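Local coordinates for protein putative phosphomannomutase (Thermus thermophilus, PDB 1TUO) that probably interconverts phosphorylated sugars by shifting a phosphate between their hydroxyls, as a magnesium-dependent member of the phosphohexose mutase family, at residues K411-D414 with K420-Y423; P208-E211 with F217-V220; G125-Q130 with W317-F322; F64-S69 with G149-L154. One frame throughout, in Å; residues are numbered along the deposited sequence.

Contact 1 of 4, residues K411-D414 with K420-Y423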
loop_
_atom_site.group_PDB
_atom_site.type_symbol
_atom_site.label_atom_id
_atom_site.label_comp_id
_atom_site.label_asym_id
_atom_site.label_seq_id
_atom_site.Cartn_x
_atom_site.Cartn_y
_atom_site.Cartn_z
ATOM N N LYS A 411 -28.604 6.818 -11.685
ATOM C CA LYS A 411 -29.057 7.655 -10.582
ATOM C C LYS A 411 -28.097 8.825 -10.359
ATOM O O LYS A 411 -27.895 9.269 -9.227
ATOM C CB LYS A 411 -29.156 6.804 -9.312
ATOM C CG LYS A 411 -29.850 7.471 -8.138
ATOM C CD LYS A 411 -29.945 6.514 -6.957
ATOM C CE LYS A 411 -30.679 7.148 -5.786
ATOM N NZ LYS A 411 -30.788 6.212 -4.633
ATOM N N GLY A 412 -27.503 9.320 -11.443
ATOM C CA GLY A 412 -26.579 10.436 -11.332
ATOM C C GLY A 412 -25.156 10.098 -11.737
ATOM O O GLY A 412 -24.836 8.939 -12.012
ATOM N N VAL A 413 -24.298 11.116 -11.772
ATOM C CA VAL A 413 -22.898 10.952 -12.148
ATOM C C VAL A 413 -21.998 11.780 -11.232
ATOM O O VAL A 413 -22.404 12.832 -10.744
ATOM C CB VAL A 413 -22.665 11.404 -13.605
ATOM C CG1 VAL A 413 -21.198 11.280 -13.968
ATOM C CG2 VAL A 413 -23.521 10.573 -14.545
ATOM N N ASP A 414 -20.778 11.300 -11.009
ATOM C CA ASP A 414 -19.815 11.996 -10.156
ATOM C C ASP A 414 -18.473 12.037 -10.878
ATOM O O ASP A 414 -17.881 10.995 -11.174
ATOM C CB ASP A 414 -19.696 11.266 -8.810
ATOM C CG ASP A 414 -18.861 12.030 -7.786
ATOM O OD1 ASP A 414 -18.971 11.700 -6.584
ATOM O OD2 ASP A 414 -18.095 12.939 -8.172
ATOM N N LYS A 420 -17.748 8.720 -12.912
ATOM C CA LYS A 420 -18.467 7.636 -12.261
ATOM C C LYS A 420 -19.965 7.703 -12.499
ATOM O O LYS A 420 -20.620 8.677 -12.126
ATOM C CB LYS A 420 -18.196 7.643 -10.747
ATOM C CG LYS A 420 -18.892 6.511 -9.990
ATOM C CD LYS A 420 -18.662 6.568 -8.479
ATOM C CE LYS A 420 -17.205 6.355 -8.106
ATOM N NZ LYS A 420 -17.003 6.344 -6.623
ATOM N N TRP A 421 -20.506 6.668 -13.139
ATOM C CA TRP A 421 -21.940 6.603 -13.381
ATOM C C TRP A 421 -22.563 5.909 -12.184
ATOM O O TRP A 421 -22.172 4.797 -11.817
ATOM C CB TRP A 421 -22.254 5.831 -14.667
ATOM C CG TRP A 421 -21.946 6.604 -15.918
ATOM C CD1 TRP A 421 -21.833 7.960 -16.034
ATOM C CD2 TRP A 421 -21.756 6.072 -17.235
ATOM N NE1 TRP A 421 -21.586 8.306 -17.340
ATOM C CE2 TRP A 421 -21.534 7.167 -18.099
ATOM C CE3 TRP A 421 -21.753 4.776 -17.770
ATOM C CZ2 TRP A 421 -21.310 7.008 -19.472
ATOM C CZ3 TRP A 421 -21.529 4.617 -19.138
ATOM C CH2 TRP A 421 -21.311 5.729 -19.970
ATOM N N LEU A 422 -23.530 6.573 -11.567
ATOM C CA LEU A 422 -24.182 6.030 -10.389
ATOM C C LEU A 422 -25.472 5.308 -10.737
ATOM O O LEU A 422 -26.241 5.769 -11.576
ATOM C CB LEU A 422 -24.480 7.156 -9.400
ATOM C CG LEU A 422 -23.317 8.098 -9.073
ATOM C CD1 LEU A 422 -23.802 9.174 -8.109
ATOM C CD2 LEU A 422 -22.158 7.315 -8.474
ATOM N N TYR A 423 -25.695 4.176 -10.083
ATOM C CA TYR A 423 -26.895 3.379 -10.288
ATOM C C TYR A 423 -27.390 2.954 -8.922
ATOM O O TYR A 423 -26.701 3.136 -7.919
ATOM C CB TYR A 423 -26.581 2.120 -11.102
ATOM C CG TYR A 423 -26.041 2.382 -12.482
ATOM C CD1 TYR A 423 -26.895 2.695 -13.539
ATOM C CD2 TYR A 423 -24.672 2.325 -12.735
ATOM C CE1 TYR A 423 -26.398 2.940 -14.810
ATOM C CE2 TYR A 423 -24.166 2.569 -14.000
ATOM C CZ TYR A 423 -25.037 2.875 -15.035
ATOM O OH TYR A 423 -24.534 3.101 -16.291
#
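Four backbone hydrogen bonds lace K411-D414 to K420-Y423. D414 and K420 form a hydrogen-bonded antiparallel pair, joined in both directions: D414 N to K420 O and K420 N to D414 O, each 2.9 Å. Further along, L422 N reaches G412 O at 2.7 Å, and K411 N returns to L422 O at 2.6 Å, from well above the carbonyl plane. Between these bonds lies the non-hydrogen-bonded pair V413 and W421, where V413 CA adds a CA-H...O contact of 3.2 Å to K420 O.

Among the side chains, V413 and W421 stand side by side, pointing the same way; V413 CG2 meets the indole obliquely, 3.4 Å from W421 CD1. L422 points toward the neighbouring strand and leans against the G412 peptide, with L422 CB 3.2 Å from G412 O. An alanine in place of L422 keeps CB but loses CG and both methyls, and would probably leave the G412 peptide partly uncovered, with a gap beside it.

The charged ends look elsewhere: K411 NZ to E424, D414 OD2 to L416 N, and K420 NZ to F291 O. This hairpin forms one margin of the five-stranded antiparallel sheet of the C-terminal domain, with 410-414 outermost and 419-423 bonded on its other side to strand 426-431, where the W421 ring meets F430 edge-to-face.

Contact 2 of 4, residues P208-E211 with F217-V220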
loop_
_atom_site.group_PDB
_atom_site.type_symbol
_atom_site.label_atom_id
_atom_site.label_comp_id
_atom_site.label_asym_id
_atom_site.label_seq_id
_atom_site.Cartn_x
_atom_site.Cartn_y
_atom_site.Cartn_z
ATOM N N PRO A 208 5.495 -19.578 5.790
ATOM C CA PRO A 208 5.929 -18.763 4.654
ATOM C C PRO A 208 5.667 -19.364 3.283
ATOM O O PRO A 208 5.695 -20.583 3.095
ATOM C CB PRO A 208 7.417 -18.596 4.916
ATOM C CG PRO A 208 7.779 -19.957 5.424
ATOM C CD PRO A 208 6.652 -20.245 6.418
ATOM N N ILE A 209 5.411 -18.473 2.332
ATOM C CA ILE A 209 5.180 -18.823 0.939
ATOM C C ILE A 209 5.987 -17.796 0.147
ATOM O O ILE A 209 5.876 -16.591 0.396
ATOM C CB ILE A 209 3.686 -18.718 0.561
ATOM C CG1 ILE A 209 2.910 -19.883 1.183
ATOM C CG2 ILE A 209 3.525 -18.726 -0.947
ATOM C CD1 ILE A 209 1.413 -19.836 0.931
ATOM N N ARG A 210 6.811 -18.273 -0.782
ATOM C CA ARG A 210 7.647 -17.395 -1.601
ATOM C C ARG A 210 8.405 -16.374 -0.745
ATOM O O ARG A 210 8.463 -15.180 -1.063
ATOM C CB ARG A 210 6.783 -16.698 -2.663
ATOM C CG ARG A 210 6.212 -17.682 -3.684
ATOM C CD ARG A 210 5.539 -17.027 -4.891
ATOM N NE ARG A 210 4.295 -16.337 -4.556
ATOM C CZ ARG A 210 3.335 -16.070 -5.436
ATOM N NH1 ARG A 210 3.476 -16.434 -6.707
ATOM N NH2 ARG A 210 2.228 -15.453 -5.051
ATOM N N GLU A 211 9.006 -16.857 0.340
ATOM C CA GLU A 211 9.739 -15.989 1.253
ATOM C C GLU A 211 11.104 -15.549 0.753
ATOM O O GLU A 211 11.600 -14.498 1.147
ATOM C CB GLU A 211 9.900 -16.667 2.618
ATOM C CG GLU A 211 10.472 -18.072 2.561
ATOM C CD GLU A 211 10.757 -18.637 3.942
ATOM O OE1 GLU A 211 10.831 -19.879 4.072
ATOM O OE2 GLU A 211 10.915 -17.839 4.894
ATOM N N PHE A 217 10.424 -11.934 -8.637
ATOM C CA PHE A 217 9.318 -12.282 -7.746
ATOM C C PHE A 217 8.713 -13.659 -8.059
ATOM O O PHE A 217 7.506 -13.840 -8.128
ATOM C CB PHE A 217 8.241 -11.200 -7.857
ATOM C CG PHE A 217 8.809 -9.850 -7.507
ATOM C CD1 PHE A 217 9.288 -9.023 -8.512
ATOM C CD2 PHE A 217 8.863 -9.444 -6.181
ATOM C CE1 PHE A 217 9.830 -7.785 -8.191
ATOM C CE2 PHE A 217 9.407 -8.199 -5.866
ATOM C CZ PHE A 217 9.890 -7.365 -6.866
ATOM N N HIS A 218 9.607 -14.639 -8.280
ATOM C CA HIS A 218 9.164 -16.020 -8.524
ATOM C C HIS A 218 8.222 -16.178 -9.730
ATOM O O HIS A 218 7.388 -17.078 -9.777
ATOM C CB HIS A 218 8.485 -16.563 -7.261
ATOM C CG HIS A 218 9.450 -16.558 -6.101
ATOM N ND1 HIS A 218 10.411 -17.499 -5.921
ATOM C CD2 HIS A 218 9.522 -15.641 -5.048
ATOM C CE1 HIS A 218 11.057 -17.143 -4.791
ATOM N NE2 HIS A 218 10.546 -16.034 -4.249
ATOM N N GLY A 219 8.336 -15.258 -10.712
ATOM C CA GLY A 219 7.641 -15.472 -11.989
ATOM C C GLY A 219 6.283 -14.753 -12.063
ATOM O O GLY A 219 5.525 -14.871 -13.017
ATOM N N VAL A 220 5.910 -13.954 -11.070
ATOM C CA VAL A 220 4.649 -13.220 -11.144
ATOM C C VAL A 220 4.933 -11.757 -10.845
ATOM O O VAL A 220 6.067 -11.395 -10.534
ATOM C CB VAL A 220 3.623 -13.725 -10.096
ATOM C CG1 VAL A 220 3.305 -15.186 -10.335
ATOM C CG2 VAL A 220 4.176 -13.534 -8.686
HETATM O O HOH W 1 5.379 -18.184 -8.181
#
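R210 lies against H218 first and V220 last, so its side chain can be walked outward atom by atom. CB begins beside the CD2 corner of the imidazole, 3.8 Å from H218 CD2. CG comes next and sits over one face of the ring, 4.1 Å from the same CD2. CD has moved on to the root of the histidine, 3.8 Å from H218 CB. The two side chains slide past each other in opposite directions, with the guanidinium and imidazole planes 30° apart. Since CB, CG and CD are the atoms that meet H218, it is the aliphatic part of the arginine that packs on the histidine.

At chi3 (-69°) the chain bends and turns the guanidinium away from the histidine. NH1 then passes the valine, 3.6 Å from V220 CG2, which approaches obliquely. NH1 also donates to water 1, lying in the guanidinium plane at 3.0 Å, and the water hands a hydrogen on to H218 O at 2.8 Å. NH2 closes the walk with a salt bridge to D183 and a hydrogen bond to N228 O. H218 NE2 bonds to E212 O, which probably limits the ring's rotation.

Residues 217-220 form a type I' beta turn, H218 and G219 at its corners, closed by a weak bond from V220 N to F217 O. R210 follows directly on strand 206-209, an edge strand of the second alpha/beta/alpha domain. Through D183 on the adjoining parallel strand 180-183, and through H218 and the water, R210 links the end of the edge strand to the loop that follows it.

Contact 3 of 4, residues G125-Q130 with W317-F322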
loop_
_atom_site.group_PDB
_atom_site.type_symbol
_atom_site.label_atom_id
_atom_site.label_comp_id
_atom_site.label_asym_id
_atom_site.label_seq_id
_atom_site.Cartn_x
_atom_site.Cartn_y
_atom_site.Cartn_z
ATOM N N GLY A 125 6.951 10.888 7.982
ATOM C CA GLY A 125 7.029 9.459 7.744
ATOM C C GLY A 125 5.926 8.989 6.813
ATOM O O GLY A 125 5.287 7.956 7.056
ATOM N N GLY A 126 5.702 9.763 5.754
ATOM C CA GLY A 126 4.691 9.437 4.760
ATOM C C GLY A 126 5.086 10.047 3.420
ATOM O O GLY A 126 6.021 10.844 3.361
ATOM N N PRO A 127 4.389 9.707 2.324
ATOM C CA PRO A 127 4.732 10.263 1.009
ATOM C C PRO A 127 4.739 11.788 0.951
ATOM O O PRO A 127 3.851 12.439 1.501
ATOM C CB PRO A 127 3.674 9.650 0.084
ATOM C CG PRO A 127 2.514 9.387 0.993
ATOM C CD PRO A 127 3.186 8.862 2.247
ATOM N N ILE A 128 5.738 12.353 0.273
ATOM C CA ILE A 128 5.818 13.805 0.140
ATOM C C ILE A 128 4.582 14.333 -0.575
ATOM O O ILE A 128 3.987 13.645 -1.409
ATOM C CB ILE A 128 7.063 14.258 -0.654
ATOM C CG1 ILE A 128 7.085 13.590 -2.031
ATOM C CG2 ILE A 128 8.327 13.960 0.141
ATOM C CD1 ILE A 128 8.167 14.128 -2.940
ATOM N N ALA A 129 4.192 15.557 -0.237
ATOM C CA ALA A 129 3.026 16.170 -0.854
ATOM C C ALA A 129 3.373 16.581 -2.281
ATOM O O ALA A 129 4.550 16.659 -2.650
ATOM C CB ALA A 129 2.579 17.391 -0.033
ATOM N N GLN A 130 2.345 16.844 -3.081
ATOM C CA GLN A 130 2.544 17.243 -4.470
ATOM C C GLN A 130 3.435 18.477 -4.609
ATOM O O GLN A 130 4.281 18.538 -5.500
ATOM C CB GLN A 130 1.193 17.501 -5.141
ATOM C CG GLN A 130 1.302 17.860 -6.617
ATOM C CD GLN A 130 -0.052 18.019 -7.287
ATOM O OE1 GLN A 130 -0.138 18.362 -8.467
ATOM N NE2 GLN A 130 -1.120 17.765 -6.535
ATOM N N TRP A 317 -3.592 12.428 -0.897
ATOM C CA TRP A 317 -4.845 12.998 -0.403
ATOM C C TRP A 317 -5.232 12.428 0.958
ATOM O O TRP A 317 -5.807 13.128 1.788
ATOM C CB TRP A 317 -5.999 12.744 -1.380
ATOM C CG TRP A 317 -5.851 13.370 -2.735
ATOM C CD1 TRP A 317 -5.216 12.835 -3.826
ATOM C CD2 TRP A 317 -6.388 14.629 -3.162
ATOM N NE1 TRP A 317 -5.335 13.682 -4.905
ATOM C CE2 TRP A 317 -6.048 14.790 -4.525
ATOM C CE3 TRP A 317 -7.127 15.638 -2.525
ATOM C CZ2 TRP A 317 -6.421 15.919 -5.264
ATOM C CZ3 TRP A 317 -7.498 16.762 -3.260
ATOM C CH2 TRP A 317 -7.143 16.891 -4.615
ATOM N N ILE A 318 -4.938 11.151 1.176
ATOM C CA ILE A 318 -5.263 10.505 2.443
ATOM C C ILE A 318 -4.307 10.988 3.531
ATOM O O ILE A 318 -4.713 11.230 4.666
ATOM C CB ILE A 318 -5.190 8.959 2.307
ATOM C CG1 ILE A 318 -6.274 8.487 1.330
ATOM C CG2 ILE A 318 -5.377 8.293 3.665
ATOM C CD1 ILE A 318 -6.228 7.005 1.008
ATOM N N LYS A 319 -3.032 11.134 3.181
ATOM C CA LYS A 319 -2.042 11.604 4.141
ATOM C C LYS A 319 -2.400 13.005 4.639
ATOM O O LYS A 319 -2.333 13.277 5.837
ATOM C CB LYS A 319 -0.647 11.613 3.502
ATOM C CG LYS A 319 0.432 12.286 4.348
ATOM C CD LYS A 319 1.821 11.861 3.872
ATOM C CE LYS A 319 2.913 12.747 4.463
ATOM N NZ LYS A 319 2.936 14.091 3.809
ATOM N N GLU A 320 -2.795 13.888 3.727
ATOM C CA GLU A 320 -3.162 15.247 4.122
ATOM C C GLU A 320 -4.243 15.202 5.197
ATOM O O GLU A 320 -4.158 15.902 6.209
ATOM C CB GLU A 320 -3.676 16.057 2.924
ATOM C CG GLU A 320 -4.025 17.508 3.283
ATOM C CD GLU A 320 -4.436 18.342 2.078
ATOM O OE1 GLU A 320 -5.606 18.246 1.641
ATOM O OE2 GLU A 320 -3.580 19.093 1.566
ATOM N N GLU A 321 -5.255 14.366 4.989
ATOM C CA GLU A 321 -6.341 14.259 5.955
ATOM C C GLU A 321 -5.903 13.633 7.277
ATOM O O GLU A 321 -6.364 14.039 8.341
ATOM C CB GLU A 321 -7.516 13.488 5.343
ATOM C CG GLU A 321 -8.146 14.229 4.165
ATOM C CD GLU A 321 -8.384 15.707 4.476
ATOM O OE1 GLU A 321 -7.771 16.572 3.813
ATOM O OE2 GLU A 321 -9.178 16.001 5.396
ATOM N N PHE A 322 -5.013 12.646 7.213
ATOM C CA PHE A 322 -4.513 12.004 8.427
ATOM C C PHE A 322 -3.849 13.042 9.331
ATOM O O PHE A 322 -4.065 13.061 10.546
ATOM C CB PHE A 322 -3.474 10.941 8.071
ATOM C CG PHE A 322 -4.044 9.569 7.839
ATOM C CD1 PHE A 322 -5.354 9.396 7.406
ATOM C CD2 PHE A 322 -3.237 8.443 8.006
ATOM C CE1 PHE A 322 -5.857 8.126 7.141
ATOM C CE2 PHE A 322 -3.729 7.163 7.742
ATOM C CZ PHE A 322 -5.043 7.005 7.307
#
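K319 reaches out from its helix and lays its side chain along G126 and P127, sliding past the proline ring in the opposite direction. The lysine is extended through its first three torsions, so CD arrives beside the pyrrolidine, 3.7 Å from P127 CD and 3.9 Å from P127 CG. A bend at chi4 (-74°) then turns NZ toward the carbonyl oxygen of P127, while CE lies against the peptide ahead of the ring. CE is 3.6 Å from G126 C and 3.1 Å from P127 O, and NZ gives that same oxygen a weak hydrogen bond of 3.0 Å. One carbonyl is thus met by the end of the methylene chain as well as by the ammonium group.

The fit at G126 is close: a CB built on it would come within 2.8 Å of K319 CD, a clash, so the missing side chain is what lets the lysine lie against the backbone. The stronger partner of NZ is D122, through a salt bridge, so this largely buried positive charge is probably balanced by the aspartate, with P127 O as a weak second acceptor.

The contact joins two domains. G126 and P127 belong to the short, weakly bonded strand 126-127, paired antiparallel with strand 115-122, which also carries D122; K319 comes from helix 315-322 of the third alpha/beta/alpha domain, whose F315 touches P127 as well, while T124 flanks the lysine.

Contact 4 of 4, residues F64-S69 with G149-L154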
loop_
_atom_site.group_PDB
_atom_site.type_symbol
_atom_site.label_atom_id
_atom_site.label_comp_id
_atom_site.label_asym_id
_atom_site.label_seq_id
_atom_site.Cartn_x
_atom_site.Cartn_y
_atom_site.Cartn_z
ATOM N N PHE A 64 21.462 0.932 -6.361
ATOM C CA PHE A 64 20.934 2.275 -6.587
ATOM C C PHE A 64 20.823 3.011 -5.255
ATOM O O PHE A 64 21.100 4.207 -5.170
ATOM C CB PHE A 64 19.559 2.211 -7.260
ATOM C CG PHE A 64 19.609 1.897 -8.743
ATOM C CD1 PHE A 64 18.994 0.762 -9.249
ATOM C CD2 PHE A 64 20.235 2.766 -9.629
ATOM C CE1 PHE A 64 18.997 0.496 -10.626
ATOM C CE2 PHE A 64 20.243 2.508 -11.000
ATOM C CZ PHE A 64 19.620 1.372 -11.496
ATOM N N ALA A 65 20.412 2.291 -4.214
ATOM C CA ALA A 65 20.272 2.896 -2.891
ATOM C C ALA A 65 21.626 3.328 -2.325
ATOM O O ALA A 65 21.739 4.379 -1.691
ATOM C CB ALA A 65 19.590 1.916 -1.934
ATOM N N ARG A 66 22.653 2.515 -2.536
ATOM C CA ARG A 66 23.981 2.855 -2.046
ATOM C C ARG A 66 24.486 4.090 -2.792
ATOM O O ARG A 66 25.103 4.976 -2.200
ATOM C CB ARG A 66 24.949 1.683 -2.253
ATOM C CG ARG A 66 24.676 0.474 -1.360
ATOM C CD ARG A 66 25.861 -0.493 -1.356
ATOM N NE ARG A 66 26.129 -1.055 -2.677
ATOM C CZ ARG A 66 25.513 -2.120 -3.182
ATOM N NH1 ARG A 66 24.588 -2.755 -2.477
ATOM N NH2 ARG A 66 25.826 -2.553 -4.396
ATOM N N ALA A 67 24.202 4.148 -4.090
ATOM C CA ALA A 67 24.632 5.271 -4.921
ATOM C C ALA A 67 23.945 6.559 -4.472
ATOM O O ALA A 67 24.578 7.611 -4.365
ATOM C CB ALA A 67 24.308 4.989 -6.387
ATOM N N LEU A 68 22.645 6.472 -4.213
ATOM C CA LEU A 68 21.893 7.643 -3.767
ATOM C C LEU A 68 22.389 8.105 -2.395
ATOM O O LEU A 68 22.550 9.306 -2.153
ATOM C CB LEU A 68 20.392 7.318 -3.704
ATOM C CG LEU A 68 19.477 8.379 -3.084
ATOM C CD1 LEU A 68 19.573 9.681 -3.870
ATOM C CD2 LEU A 68 18.035 7.861 -3.062
ATOM N N SER A 69 22.636 7.152 -1.502
ATOM C CA SER A 69 23.100 7.472 -0.154
ATOM C C SER A 69 24.441 8.195 -0.207
ATOM O O SER A 69 24.635 9.228 0.444
ATOM C CB SER A 69 23.222 6.190 0.681
ATOM O OG SER A 69 21.951 5.563 0.833
ATOM N N GLY A 149 30.179 9.629 -0.780
ATOM C CA GLY A 149 30.262 10.183 0.561
ATOM C C GLY A 149 30.019 9.114 1.606
ATOM O O GLY A 149 29.394 8.096 1.318
ATOM N N ALA A 150 30.506 9.340 2.822
ATOM C CA ALA A 150 30.333 8.368 3.898
ATOM C C ALA A 150 28.950 8.439 4.547
ATOM O O ALA A 150 28.407 9.522 4.763
ATOM C CB ALA A 150 31.410 8.572 4.956
ATOM N N TYR A 151 28.389 7.272 4.854
ATOM C CA TYR A 151 27.082 7.184 5.494
ATOM C C TYR A 151 27.017 5.924 6.342
ATOM O O TYR A 151 27.837 5.019 6.186
ATOM C CB TYR A 151 25.966 7.175 4.437
ATOM C CG TYR A 151 26.117 6.099 3.384
ATOM C CD1 TYR A 151 25.640 4.807 3.602
ATOM C CD2 TYR A 151 26.750 6.373 2.173
ATOM C CE1 TYR A 151 25.790 3.814 2.641
ATOM C CE2 TYR A 151 26.907 5.387 1.204
ATOM C CZ TYR A 151 26.424 4.111 1.442
ATOM O OH TYR A 151 26.574 3.136 0.482
ATOM N N GLU A 152 26.053 5.875 7.254
ATOM C CA GLU A 152 25.897 4.715 8.119
ATOM C C GLU A 152 24.856 3.774 7.538
ATOM O O GLU A 152 23.965 4.203 6.810
ATOM C CB GLU A 152 25.431 5.145 9.509
ATOM C CG GLU A 152 26.240 6.272 10.119
ATOM C CD GLU A 152 25.736 6.671 11.494
ATOM O OE1 GLU A 152 24.508 6.830 11.658
ATOM O OE2 GLU A 152 26.573 6.836 12.408
ATOM N N THR A 153 24.986 2.491 7.856
ATOM C CA THR A 153 24.030 1.485 7.414
ATOM C C THR A 153 23.481 0.911 8.721
ATOM O O THR A 153 24.230 0.353 9.526
ATOM C CB THR A 153 24.709 0.382 6.579
ATOM O OG1 THR A 153 25.261 0.960 5.387
ATOM C CG2 THR A 153 23.701 -0.688 6.195
ATOM N N LEU A 154 22.177 1.061 8.936
ATOM C CA LEU A 154 21.559 0.602 10.175
ATOM C C LEU A 154 20.391 -0.362 10.006
ATOM O O LEU A 154 19.694 -0.350 8.991
ATOM C CB LEU A 154 21.082 1.813 10.981
ATOM C CG LEU A 154 22.102 2.908 11.317
ATOM C CD1 LEU A 154 21.418 3.973 12.169
ATOM C CD2 LEU A 154 23.301 2.320 12.059
HETATM O O HOH W 2 28.165 3.764 -1.612
#
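Y151 and S69 meet through two first torsions. In Y151, chi1 of 55° sets CG between the backbone N and the carbonyl carbon, a crowded position that sends the ring from the 149-154 segment across to the helix. In S69, chi1 of -63° swings OG back toward the preceding helical turn, where it donates to A65 O at 2.8 Å; this leaves the CB methylene facing the tyrosine.

That methylene sits squarely over the ring: S69 CB is 3.7 Å from the centroid of the Y151 ring and 5° off its normal, a CH-pi contact. S69 C lies 3.8 Å from Y151 CD2. The phenol oxygen lies against R66, Y151 OH being 3.5 Å from R66 CB, while the guanidinium leads off toward a long, weak ion pair with D62. Water 2 stands at the ring edge, 2.7 Å from Y151 OH, and gives a weak hydrogen bond of 3.3 Å to R66 O.

An alanine in place of Y151 would remove the ring from S69 CB and is likely to leave a gap beside the helix, with water 2 short of its phenol partner. The segment runs on into strand 152-154, which pairs in parallel with strand 78-82, whose V79 touches both S69 and Y151.

No direct hydrogen bond crosses between the segments. The serine spends its hydroxyl inside its own helix, where A65 O takes both S69 OG and S69 N from opposite faces, so the hold on the tyrosine is probably mainly van der Waals and CH-pi, with one water as a weak polar link to R66 O.

How the contacts relate
The four contacts spread over all the domains of the mutase. Contacts 3 and 4 both reach the mixed sheet of the first domain, their nearest atoms about 12 Å apart; contact 3 also ties that domain to the third. Contact 2 stays within the second domain, its nearest atoms about 12 Å from contact 4 and about 19 Å from contact 3. Contact 1 belongs to the C-terminal domain, with nearest atoms about 12 Å from contact 3 but about 35 Å from contact 4, across the molecule's centre. In this family the active site is a cleft among the four domains; no bound sugar phosphate takes part in these four contacts, so none can be placed there from them.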